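Local coordinates for pentafunctional AROM polypeptide (Schizosaccharomyces pombe, PDB 5SWV), which probably catalyses, through the two enzyme units of this fragment, dehydration of 3-dehydroquinate and NADPH-dependent reduction of 3-dehydroshikimate to shikimate in the shikimate pathway, at residues T235-Q238 with L239-R243; M203-F206 with G207-S210; I212-K215 with F216-V220; S227-A230 with P231-T235; S266-L269 with H270-Y274. All blocks are in the same frame, centred on the assembly; numbering follows the deposited sequence.

Contact 1: T235-Q238 with L239-R243; sequences TVKQ and LNEAR
Lys237 and Glu241 sit one turn apart on helix 236-245. The Glu241 chain passes slantwise over the Lys237 chain, and the carboxylate comes in alongside it, with Glu241 OE2 3.7 Å from Lys237 CE. The ammonium group itself makes a long salt bridge, Lys237 NZ to Glu241 OE2 at 3.9 Å. Glu241 carries CG on the side of its own backbone N (chi1 -78°), which leads its chain back over the preceding turn to meet the lysine. Opposite charges at this spacing suit a helix face turned to solvent. Val236 and Asn240 have the same spacing but run abreast, and Val236 CG1 rests 3.8 Å from Asn240 ND2. The amide bonds elsewhere: Asn240 ND2 donates to Leu277 O at the end of helix 266-277, so a short polar side chain here ties the dehydroquinase part to the shikimate dehydrogenase part. Leu239 packs with Val236 onto Val220 of strand 218-220, and Leu239 CD2 also lies 3.5 Å above one face of the Arg243 guanidinium, toward the rim; Arg243 NE donates to Ile212 O. The turn beneath these side chains is regular, Leu239 N to Thr235 O measuring 2.8 Å. At its start the hydroxyl of Thr235 accepts from a backbone amide, Gln238 N to Thr235 OG1 at 3.2 Å. The extended Gln238 side chain completes the exchange: Thr235 N donates to Gln238 OE1 at 2.9 Å, in the carbonyl plane and on a lone pair. This reciprocal pair is a capping box with Thr235 as N-cap, opening the helix that follows the eighth strand of the TIM barrel.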
loop_
_atom_site.group_PDB
_atom_site.type_symbol
_atom_site.label_atom_id
_atom_site.label_comp_id
_atom_site.label_asym_id
_atom_site.label_seq_id
_atom_site.Cartn_x
_atom_site.Cartn_y
_atom_site.Cartn_z
ATOM N N THR A 235 -4.938 17.274 4.484
ATOM C CA THR A 235 -5.274 15.921 4.089
ATOM C C THR A 235 -4.475 15.594 2.835
ATOM O O THR A 235 -3.872 16.496 2.228
ATOM C CB THR A 235 -6.785 15.719 3.832
ATOM O OG1 THR A 235 -7.222 16.505 2.717
ATOM C CG2 THR A 235 -7.600 16.078 5.050
ATOM N N VAL A 236 -4.467 14.313 2.451
ATOM C CA VAL A 236 -3.788 13.879 1.223
ATOM C C VAL A 236 -4.391 14.553 -0.002
ATOM O O VAL A 236 -3.663 14.995 -0.895
ATOM C CB VAL A 236 -3.781 12.329 1.067
ATOM C CG1 VAL A 236 -3.444 11.887 -0.356
ATOM C CG2 VAL A 236 -2.767 11.729 2.026
ATOM N N LYS A 237 -5.713 14.621 -0.039
ATOM C CA LYS A 237 -6.407 15.294 -1.128
ATOM C C LYS A 237 -5.982 16.760 -1.259
ATOM O O LYS A 237 -5.652 17.237 -2.347
ATOM C CB LYS A 237 -7.907 15.228 -0.911
ATOM C CG LYS A 237 -8.670 15.664 -2.134
ATOM C CD LYS A 237 -10.152 15.693 -1.854
ATOM C CE LYS A 237 -10.928 15.868 -3.144
ATOM N NZ LYS A 237 -12.169 16.647 -2.908
ATOM N N GLN A 238 -6.004 17.452 -0.132
ATOM C CA GLN A 238 -5.623 18.848 -0.084
ATOM C C GLN A 238 -4.182 19.027 -0.497
ATOM O O GLN A 238 -3.850 19.965 -1.224
ATOM C CB GLN A 238 -5.798 19.394 1.327
ATOM C CG GLN A 238 -7.243 19.529 1.784
ATOM C CD GLN A 238 -7.343 20.072 3.208
ATOM O OE1 GLN A 238 -6.812 19.498 4.172
ATOM N NE2 GLN A 238 -8.016 21.211 3.342
ATOM N N LEU A 239 -3.331 18.124 -0.019
ATOM C CA LEU A 239 -1.902 18.206 -0.280
ATOM C C LEU A 239 -1.607 18.119 -1.757
ATOM O O LEU A 239 -0.792 18.876 -2.253
ATOM C CB LEU A 239 -1.135 17.113 0.464
ATOM C CG LEU A 239 0.399 17.132 0.319
ATOM C CD1 LEU A 239 1.022 18.391 0.902
ATOM C CD2 LEU A 239 1.016 15.903 0.979
ATOM N N ASN A 240 -2.261 17.192 -2.448
ATOM C CA ASN A 240 -2.101 17.069 -3.900
ATOM C C ASN A 240 -2.706 18.274 -4.629
ATOM O O ASN A 240 -2.074 18.876 -5.491
ATOM C CB ASN A 240 -2.748 15.786 -4.407
ATOM C CG ASN A 240 -2.012 14.533 -3.963
ATOM O OD1 ASN A 240 -0.782 14.517 -3.868
ATOM N ND2 ASN A 240 -2.765 13.462 -3.714
ATOM N N GLU A 241 -3.927 18.630 -4.262
ATOM C CA GLU A 241 -4.548 19.809 -4.817
ATOM C C GLU A 241 -3.650 21.044 -4.752
ATOM O O GLU A 241 -3.542 21.790 -5.718
ATOM C CB GLU A 241 -5.852 20.085 -4.104
ATOM C CG GLU A 241 -6.961 19.181 -4.572
ATOM C CD GLU A 241 -8.247 19.376 -3.784
ATOM O OE1 GLU A 241 -8.193 19.902 -2.638
ATOM O OE2 GLU A 241 -9.321 18.984 -4.316
ATOM N N ALA A 242 -3.001 21.240 -3.615
ATOM C CA ALA A 242 -2.097 22.365 -3.435
ATOM C C ALA A 242 -0.869 22.237 -4.335
ATOM O O ALA A 242 -0.506 23.182 -5.047
ATOM C CB ALA A 242 -1.671 22.466 -1.982
ATOM N N ARG A 243 -0.252 21.057 -4.319
ATOM C CA ARG A 243 0.913 20.783 -5.161
ATOM C C ARG A 243 0.645 20.948 -6.653
ATOM O O ARG A 243 1.540 21.319 -7.406
ATOM C CB ARG A 243 1.463 19.391 -4.868
ATOM C CG ARG A 243 2.229 19.357 -3.560
ATOM C CD ARG A 243 2.628 17.960 -3.130
ATOM N NE ARG A 243 3.444 18.021 -1.913
ATOM C CZ ARG A 243 3.840 16.974 -1.189
ATOM N NH1 ARG A 243 3.516 15.726 -1.538
ATOM N NH2 ARG A 243 4.572 17.180 -0.095
#

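Contact 2: M203-F206 with G207-S210; sequences MGRF and GQLS
Between Gly204 and Gly207 the chain leaves strand 198-203 and folds back on itself, Gly207 N bonding to Gly204 O at 2.9 Å. The donor stands well above the carbonyl plane and the bond is bent, with an N-H...O angle of 131°. Gly204 has a positive phi (99°), at which a side chain would press on the carbonyl before it, so glycine suits the place. Gly207 is buried, and a CB there would run into Met203 O, which again calls for glycine. Its own carbonyl is gripped twice: Ser210 N reaches Gly207 O at 2.8 Å, and Ser210 OG donates to Gly207 O at 2.7 Å, in the carbonyl plane on a lone pair. The serine hydroxyl also accepts a hydrogen bond from Asn202 N, so it stitches the strand to the helix. This is a strand-to-helix connection of a TIM barrel, at the C-terminal end of the seventh strand, the end where enzymes of this fold carry their active sites. Gly204 is anchored there to the backbone of Pro231 in the next such loop. On the outer side Gln208 CG lies beside its own backbone N (chi1 -67°) and the chain runs on extended, which lays it along Arg205. Arg205 NH2 and Gln208 OE1 are 3.4 Å apart, but the angle is too poor for a hydrogen bond. The aliphatic part of the glutamine also touches here, Gln208 CG lying 3.3 Å from Arg205 O.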
loop_
_atom_site.group_PDB
_atom_site.type_symbol
_atom_site.label_atom_id
_atom_site.label_comp_id
_atom_site.label_asym_id
_atom_site.label_seq_id
_atom_site.Cartn_x
_atom_site.Cartn_y
_atom_site.Cartn_z
ATOM N N MET A 203 4.702 24.399 11.109
ATOM C CA MET A 203 3.300 24.275 11.459
ATOM C C MET A 203 2.676 25.669 11.561
ATOM O O MET A 203 3.373 26.683 11.436
ATOM C CB MET A 203 3.124 23.435 12.722
ATOM C CG MET A 203 3.666 24.011 14.026
ATOM S SD MET A 203 3.541 22.899 15.460
ATOM C CE MET A 203 3.935 21.295 14.786
ATOM N N GLY A 204 1.364 25.706 11.762
ATOM C CA GLY A 204 0.600 26.947 11.725
ATOM C C GLY A 204 -0.060 27.078 10.375
ATOM O O GLY A 204 0.449 26.566 9.384
ATOM N N ARG A 205 -1.194 27.770 10.332
ATOM C CA ARG A 205 -1.874 28.068 9.067
ATOM C C ARG A 205 -0.998 28.855 8.111
ATOM O O ARG A 205 -1.104 28.666 6.904
ATOM C CB ARG A 205 -3.166 28.838 9.301
ATOM C CG ARG A 205 -4.211 28.021 10.035
ATOM C CD ARG A 205 -5.578 28.705 10.091
ATOM N NE ARG A 205 -6.644 27.702 10.132
ATOM C CZ ARG A 205 -6.982 26.902 9.110
ATOM N NH1 ARG A 205 -7.953 26.009 9.273
ATOM N NH2 ARG A 205 -6.363 26.968 7.916
ATOM N N PHE A 206 -0.147 29.731 8.648
ATOM C CA PHE A 206 0.842 30.449 7.829
ATOM C C PHE A 206 1.918 29.514 7.264
ATOM O O PHE A 206 2.498 29.794 6.220
ATOM C CB PHE A 206 1.563 31.547 8.624
ATOM C CG PHE A 206 0.746 32.794 8.905
ATOM C CD1 PHE A 206 0.213 33.560 7.864
ATOM C CD2 PHE A 206 0.606 33.267 10.222
ATOM C CE1 PHE A 206 -0.490 34.737 8.136
ATOM C CE2 PHE A 206 -0.093 34.443 10.494
ATOM C CZ PHE A 206 -0.644 35.175 9.450
ATOM N N GLY A 207 2.204 28.416 7.962
ATOM C CA GLY A 207 3.240 27.457 7.551
ATOM C C GLY A 207 2.904 26.538 6.396
ATOM O O GLY A 207 3.781 25.855 5.870
ATOM N N GLN A 208 1.645 26.539 5.971
ATOM C CA GLN A 208 1.132 25.520 5.043
ATOM C C GLN A 208 1.932 25.370 3.739
ATOM O O GLN A 208 2.101 24.251 3.251
ATOM C CB GLN A 208 -0.365 25.738 4.757
ATOM C CG GLN A 208 -1.245 25.494 5.986
ATOM C CD GLN A 208 -2.732 25.629 5.748
ATOM O OE1 GLN A 208 -3.505 25.681 6.691
ATOM N NE2 GLN A 208 -3.138 25.688 4.502
ATOM N N LEU A 209 2.438 26.470 3.188
ATOM C CA LEU A 209 3.356 26.367 2.045
ATOM C C LEU A 209 4.519 25.374 2.309
ATOM O O LEU A 209 4.850 24.556 1.434
ATOM C CB LEU A 209 3.936 27.739 1.673
ATOM C CG LEU A 209 4.926 27.760 0.499
ATOM C CD1 LEU A 209 4.332 27.224 -0.793
ATOM C CD2 LEU A 209 5.450 29.161 0.276
ATOM N N SER A 210 5.140 25.453 3.489
ATOM C CA SER A 210 6.316 24.640 3.765
ATOM C C SER A 210 5.978 23.149 3.819
ATOM O O SER A 210 6.794 22.333 3.432
ATOM C CB SER A 210 7.002 25.073 5.061
ATOM O OG SER A 210 6.219 24.752 6.211
#

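Contact 3: I212-K215 with F216-V220; sequences ILNK and FMTPV
Asn214 reaches forward across the turn to Thr218, and the two side chains pass one another antiparallel in the buried half of the contact. With CG anti to the backbone N (chi1 179°), the asparagine carries its amide into the bend, where one nitrogen serves two acceptors. Asn214 ND2 donates to Thr218 OG1 at 2.9 Å, somewhat out of the amide plane, and to Phe216 O at 3.1 Å, approaching from above the plane of that carbonyl. The other end of the amide is held too, since Asn214 OD1 accepts from Arg187 NH1 and Leu200 N. A buried asparagine thus suits the place, donating and accepting at once where the helix has just ended. The outer side is looser. Lys215 is exposed and its side chain leaves the backbone away from the other segment, as fits a charged residue. Phe216 is only partly exposed; Met217 CG sits 3.7 Å above one face of the Phe216 ring, over the centre, and Ile199 of strand 198-203 also touches it. The turn is a helix-to-strand link of the TIM barrel, here leading from helix 208-213 into the eighth strand, 218-220, which closes against strand 13-17.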
loop_
_atom_site.group_PDB
_atom_site.type_symbol
_atom_site.label_atom_id
_atom_site.label_comp_id
_atom_site.label_asym_id
_atom_site.label_seq_id
_atom_site.Cartn_x
_atom_site.Cartn_y
_atom_site.Cartn_z
ATOM N N ILE A 212 3.615 21.711 2.007
ATOM C CA ILE A 212 3.413 21.411 0.601
ATOM C C ILE A 212 4.743 21.160 -0.112
ATOM O O ILE A 212 4.841 20.221 -0.898
ATOM C CB ILE A 212 2.589 22.542 -0.047
ATOM C CG1 ILE A 212 1.134 22.455 0.435
ATOM C CG2 ILE A 212 2.659 22.508 -1.568
ATOM C CD1 ILE A 212 0.393 23.776 0.378
ATOM N N LEU A 213 5.753 21.976 0.191
ATOM C CA LEU A 213 7.108 21.837 -0.386
ATOM C C LEU A 213 7.997 20.747 0.235
ATOM O O LEU A 213 8.986 20.327 -0.386
ATOM C CB LEU A 213 7.865 23.172 -0.296
ATOM C CG LEU A 213 7.244 24.367 -1.025
ATOM C CD1 LEU A 213 8.096 25.618 -0.827
ATOM C CD2 LEU A 213 7.042 24.067 -2.500
ATOM N N ASN A 214 7.681 20.312 1.453
ATOM C CA ASN A 214 8.411 19.214 2.076
ATOM C C ASN A 214 8.069 17.866 1.426
ATOM O O ASN A 214 6.995 17.320 1.636
ATOM C CB ASN A 214 8.114 19.174 3.563
ATOM C CG ASN A 214 8.834 18.038 4.258
ATOM O OD1 ASN A 214 10.026 18.098 4.463
ATOM N ND2 ASN A 214 8.107 16.988 4.600
ATOM N N LYS A 215 8.985 17.332 0.631
ATOM C CA LYS A 215 8.679 16.144 -0.188
ATOM C C LYS A 215 8.797 14.863 0.596
ATOM O O LYS A 215 7.988 13.974 0.426
ATOM C CB LYS A 215 9.551 16.113 -1.440
ATOM C CG LYS A 215 9.191 17.275 -2.361
ATOM C CD LYS A 215 9.983 17.326 -3.657
ATOM C CE LYS A 215 11.477 17.421 -3.381
ATOM N NZ LYS A 215 12.170 18.197 -4.441
ATOM N N PHE A 216 9.779 14.805 1.483
ATOM C CA PHE A 216 10.087 13.604 2.238
ATOM C C PHE A 216 9.298 13.481 3.542
ATOM O O PHE A 216 9.505 14.256 4.475
ATOM C CB PHE A 216 11.581 13.572 2.542
ATOM C CG PHE A 216 12.012 12.346 3.262
ATOM C CD1 PHE A 216 12.113 11.139 2.585
ATOM C CD2 PHE A 216 12.297 12.386 4.624
ATOM C CE1 PHE A 216 12.505 9.980 3.249
ATOM C CE2 PHE A 216 12.686 11.235 5.298
ATOM C CZ PHE A 216 12.789 10.026 4.611
ATOM N N MET A 217 8.412 12.480 3.592
ATOM C CA MET A 217 7.641 12.086 4.802
ATOM C C MET A 217 6.886 13.237 5.462
ATOM O O MET A 217 7.110 13.551 6.632
ATOM C CB MET A 217 8.538 11.379 5.830
ATOM C CG MET A 217 9.119 10.062 5.345
ATOM S SD MET A 217 10.156 9.264 6.605
ATOM C CE MET A 217 8.891 8.643 7.715
ATOM N N THR A 218 5.987 13.852 4.698
ATOM C CA THR A 218 5.109 14.901 5.220
ATOM C C THR A 218 3.983 14.256 6.011
ATOM O O THR A 218 3.415 13.261 5.563
ATOM C CB THR A 218 4.490 15.751 4.088
ATOM O OG1 THR A 218 5.531 16.384 3.344
ATOM C CG2 THR A 218 3.584 16.823 4.645
ATOM N N PRO A 219 3.662 14.801 7.196
ATOM C CA PRO A 219 2.466 14.292 7.863
ATOM C C PRO A 219 1.194 14.858 7.253
ATOM O O PRO A 219 1.145 16.027 6.858
ATOM C CB PRO A 219 2.629 14.743 9.311
ATOM C CG PRO A 219 3.558 15.886 9.245
ATOM C CD PRO A 219 4.476 15.631 8.092
ATOM N N VAL A 220 0.191 13.993 7.180
ATOM C CA VAL A 220 -1.128 14.327 6.701
ATOM C C VAL A 220 -2.171 13.754 7.653
ATOM O O VAL A 220 -1.867 12.897 8.491
ATOM C CB VAL A 220 -1.385 13.776 5.282
ATOM C CG1 VAL A 220 -0.368 14.339 4.304
ATOM C CG2 VAL A 220 -1.385 12.247 5.246
#

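Contact 4: S227-A230 with P231-T235; sequences SKAA and PGQLT
Ala230 to Gln233 form a type II beta turn, closed by Gln233 N donating to Ala230 O at 3.2 Å. The residues fit their corners: Pro231, whose ring restricts phi near the value needed, takes the second position, and Gly232 takes the third, where phi is positive (96°). Within the turn, Ala230 CB lies against Pro231 CD, 3.4 Å away. Gln233 then sends its side chain back across the loop. CG is turned to the far side from N, next to the carbonyl carbon (chi1 -172°), and the chain runs on extended, which brings the amide to the residue just before the turn. There Ala229 N donates to Gln233 OE1 at 2.7 Å, with the donor in the carbonyl plane. The same oxygen is flanked by Lys228 CB, 3.6 Å from Gln233 OE1. The amide's other end, Gln233 NE2, donates to Thr16 OG1, so a buried glutamine links the loop to the first barrel strand. Lys228 stretches along the outside, Lys228 CD passing 3.7 Å from Gln233 O. A water spans its tip and that carbonyl: it donates to Gln233 O at 3.0 Å and accepts a weak bond from Lys228 NZ. The loop joins strand 218-220 to helix 236-245 in the TIM barrel, and it leans on helix 208-213, where Arg211 NH2 donates to Pro231 O and Leu234 packs on Ile212.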
loop_
_atom_site.group_PDB
_atom_site.type_symbol
_atom_site.label_atom_id
_atom_site.label_comp_id
_atom_site.label_asym_id
_atom_site.label_seq_id
_atom_site.Cartn_x
_atom_site.Cartn_y
_atom_site.Cartn_z
ATOM N N SER A 227 -9.168 14.866 14.895
ATOM C CA SER A 227 -8.573 16.211 14.896
ATOM C C SER A 227 -7.273 16.232 14.116
ATOM O O SER A 227 -6.711 15.172 13.826
ATOM C CB SER A 227 -8.310 16.694 16.338
ATOM O OG SER A 227 -7.591 15.739 17.105
ATOM N N LYS A 228 -6.806 17.436 13.780
ATOM C CA LYS A 228 -5.472 17.608 13.220
ATOM C C LYS A 228 -4.469 17.401 14.322
ATOM O O LYS A 228 -4.717 17.761 15.475
ATOM C CB LYS A 228 -5.265 19.005 12.659
ATOM C CG LYS A 228 -6.147 19.327 11.471
ATOM C CD LYS A 228 -5.996 20.773 11.041
ATOM C CE LYS A 228 -7.117 21.150 10.095
ATOM N NZ LYS A 228 -6.890 22.520 9.574
ATOM N N ALA A 229 -3.333 16.824 13.960
ATOM C CA ALA A 229 -2.229 16.658 14.896
ATOM C C ALA A 229 -1.574 17.992 15.231
ATOM O O ALA A 229 -1.087 18.177 16.334
ATOM C CB ALA A 229 -1.197 15.692 14.333
ATOM N N ALA A 230 -1.533 18.902 14.271
ATOM C CA ALA A 230 -0.973 20.225 14.505
ATOM C C ALA A 230 -1.582 21.271 13.557
ATOM O O ALA A 230 -2.087 20.917 12.495
ATOM C CB ALA A 230 0.540 20.169 14.357
ATOM N N PRO A 231 -1.536 22.564 13.949
ATOM C CA PRO A 231 -2.122 23.613 13.120
ATOM C C PRO A 231 -1.514 23.644 11.728
ATOM O O PRO A 231 -0.278 23.582 11.574
ATOM C CB PRO A 231 -1.773 24.906 13.868
ATOM C CG PRO A 231 -1.492 24.504 15.261
ATOM C CD PRO A 231 -0.892 23.131 15.155
ATOM N N GLY A 232 -2.382 23.730 10.730
ATOM C CA GLY A 232 -1.949 23.855 9.356
ATOM C C GLY A 232 -1.899 22.542 8.627
ATOM O O GLY A 232 -1.590 22.511 7.450
ATOM N N GLN A 233 -2.220 21.450 9.300
ATOM C CA GLN A 233 -2.091 20.142 8.689
ATOM C C GLN A 233 -3.123 19.947 7.600
ATOM O O GLN A 233 -4.272 20.353 7.752
ATOM C CB GLN A 233 -2.270 19.067 9.732
ATOM C CG GLN A 233 -1.958 17.669 9.236
ATOM C CD GLN A 233 -2.019 16.656 10.358
ATOM O OE1 GLN A 233 -2.717 16.860 11.366
ATOM N NE2 GLN A 233 -1.285 15.552 10.197
ATOM N N LEU A 234 -2.691 19.295 6.526
ATOM C CA LEU A 234 -3.506 19.036 5.346
ATOM C C LEU A 234 -3.858 17.557 5.203
ATOM O O LEU A 234 -3.157 16.705 5.715
ATOM C CB LEU A 234 -2.722 19.462 4.111
ATOM C CG LEU A 234 -2.366 20.942 4.014
ATOM C CD1 LEU A 234 -1.444 21.205 2.822
ATOM C CD2 LEU A 234 -3.635 21.793 3.921
ATOM N N THR A 235 -4.938 17.274 4.484
ATOM C CA THR A 235 -5.274 15.921 4.089
ATOM C C THR A 235 -4.475 15.594 2.835
ATOM O O THR A 235 -3.872 16.496 2.228
ATOM C CB THR A 235 -6.785 15.719 3.832
ATOM O OG1 THR A 235 -7.222 16.505 2.717
ATOM C CG2 THR A 235 -7.600 16.078 5.050
HETATM O O HOH W 1 -4.682 23.321 7.331
#

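Contact 5: S266-L269 with H270-Y274; sequences SPIL and HSTAY
Helix 266-277 is the crossover of a beta-alpha-beta unit, joining strand 253-257 to strand 282-285, and Ser266 to Tyr274 make up its first turns. Backbone bonds run regularly from each residue to the fourth before it, as between His270 N and Ser266 O at 3.0 Å. Proline suits the first turn, at Pro267, where a backbone N-H would have no carbonyl of the helix to bond. Two carbonyls each take two donors. Ser271 OG donates to Pro267 O at 2.7 Å while Ser271 N comes to the same oxygen from the opposite face of its plane. Thr272 OG1 treats Ile268 O likewise, also at 2.7 Å, across from Thr272 N. Both hydroxyls sit on the side of their own backbone N (chi1 -72° for Ser271 and -56° for Thr272), the setting that lets serine and threonine turn back on a helix and satisfy their own polar group. The helix belongs to the substrate-binding domain of shikimate dehydrogenase, where it lies between its sheet and the C-terminal helices 500-516 and 522-530. Leu269 packs on both, meeting Leu509 of 500-516 and Val525 and Val529 of 522-530. The leucine runs next to His270, Leu269 CG being 3.8 Å from His270 CD2. The imidazole turns an edge to the preceding turn, with His270 CD2 3.2 Å from Ser266 O near the ring plane. A water, also in that plane, is hydrogen-bonded to His270 NE2 at 2.7 Å and to Ser266 OG at 3.2 Å, and Tyr283 of strand 282-285 stacks on the ring.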
loop_
_atom_site.group_PDB
_atom_site.type_symbol
_atom_site.label_atom_id
_atom_site.label_comp_id
_atom_site.label_asym_id
_atom_site.label_seq_id
_atom_site.Cartn_x
_atom_site.Cartn_y
_atom_site.Cartn_z
ATOM N N SER A 266 -12.328 0.989 -17.209
ATOM C CA SER A 266 -11.085 1.503 -16.656
ATOM C C SER A 266 -11.015 3.030 -16.605
ATOM O O SER A 266 -10.506 3.569 -15.647
ATOM C CB SER A 266 -9.877 0.939 -17.401
ATOM O OG SER A 266 -9.638 -0.374 -16.956
ATOM N N PRO A 267 -11.532 3.732 -17.624
ATOM C CA PRO A 267 -11.546 5.197 -17.496
ATOM C C PRO A 267 -12.329 5.728 -16.290
ATOM O O PRO A 267 -11.848 6.648 -15.641
ATOM C CB PRO A 267 -12.152 5.662 -18.821
ATOM C CG PRO A 267 -11.777 4.579 -19.777
ATOM C CD PRO A 267 -11.920 3.313 -18.979
ATOM N N ILE A 268 -13.467 5.115 -15.956
ATOM C CA ILE A 268 -14.248 5.542 -14.785
ATOM C C ILE A 268 -13.449 5.248 -13.525
ATOM O O ILE A 268 -13.424 6.062 -12.594
ATOM C CB ILE A 268 -15.645 4.869 -14.671
ATOM C CG1 ILE A 268 -16.393 4.906 -16.021
ATOM C CG2 ILE A 268 -16.497 5.572 -13.611
ATOM C CD1 ILE A 268 -17.833 4.423 -15.980
ATOM N N LEU A 269 -12.786 4.093 -13.510
ATOM C CA LEU A 269 -12.020 3.655 -12.336
ATOM C C LEU A 269 -10.911 4.639 -12.008
ATOM O O LEU A 269 -10.836 5.144 -10.882
ATOM C CB LEU A 269 -11.509 2.213 -12.514
ATOM C CG LEU A 269 -10.178 1.654 -11.984
ATOM C CD1 LEU A 269 -9.780 1.955 -10.553
ATOM C CD2 LEU A 269 -10.216 0.136 -12.171
ATOM N N HIS A 270 -10.087 4.953 -12.995
ATOM C CA HIS A 270 -8.977 5.878 -12.773
ATOM C C HIS A 270 -9.418 7.345 -12.616
ATOM O O HIS A 270 -8.844 8.061 -11.801
ATOM C CB HIS A 270 -7.931 5.706 -13.862
ATOM C CG HIS A 270 -7.250 4.376 -13.822
ATOM N ND1 HIS A 270 -6.049 4.178 -13.179
ATOM C CD2 HIS A 270 -7.601 3.175 -14.334
ATOM C CE1 HIS A 270 -5.688 2.913 -13.297
ATOM N NE2 HIS A 270 -6.612 2.283 -13.993
ATOM N N SER A 271 -10.434 7.771 -13.372
ATOM C CA SER A 271 -11.055 9.113 -13.216
ATOM C C SER A 271 -11.476 9.343 -11.787
ATOM O O SER A 271 -11.166 10.386 -11.208
ATOM C CB SER A 271 -12.317 9.274 -14.079
ATOM O OG SER A 271 -12.005 9.380 -15.453
ATOM N N THR A 272 -12.185 8.354 -11.239
ATOM C CA THR A 272 -12.623 8.381 -9.849
ATOM C C THR A 272 -11.433 8.469 -8.915
ATOM O O THR A 272 -11.454 9.262 -7.996
ATOM C CB THR A 272 -13.489 7.164 -9.497
ATOM O OG1 THR A 272 -14.594 7.109 -10.398
ATOM C CG2 THR A 272 -14.019 7.254 -8.093
ATOM N N ALA A 273 -10.390 7.690 -9.146
ATOM C CA ALA A 273 -9.219 7.742 -8.265
ATOM C C ALA A 273 -8.571 9.141 -8.203
ATOM O O ALA A 273 -8.203 9.599 -7.116
ATOM C CB ALA A 273 -8.193 6.701 -8.681
ATOM N N TYR A 274 -8.460 9.819 -9.351
ATOM C CA TYR A 274 -7.882 11.173 -9.400
ATOM C C TYR A 274 -8.689 12.146 -8.549
ATOM O O TYR A 274 -8.139 12.959 -7.798
ATOM C CB TYR A 274 -7.823 11.725 -10.829
ATOM C CG TYR A 274 -7.160 10.834 -11.861
ATOM C CD1 TYR A 274 -5.993 10.134 -11.566
ATOM C CD2 TYR A 274 -7.697 10.700 -13.138
ATOM C CE1 TYR A 274 -5.401 9.308 -12.495
ATOM C CE2 TYR A 274 -7.105 9.886 -14.075
ATOM C CZ TYR A 274 -5.956 9.187 -13.747
ATOM O OH TYR A 274 -5.345 8.383 -14.682
HETATM O O HOH W 2 -7.188 -0.217 -14.903
#

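Contacts 1 to 4 lie in the barrel's last quarter, contact 5 in the reductase part. Contacts 2 and 3 lie at the two ends of helix 208-213, whose flank contact 1 meets through Ala242 on Ile212. Contact 4 leads straight into contact 1, sharing Thr235, and joins contact 2 through Gly204 N and Pro231 O. Contact 3 is the most buried, its polar groups met by an asparagine amide; contacts 2 and 4 mix glycine-built turns with exposed Arg205 and Lys228. Both helical contacts, 1 and 5, rest on backbone bonds, but contact 1 adds charges and a cap, contact 5 hydroxyls and a histidine.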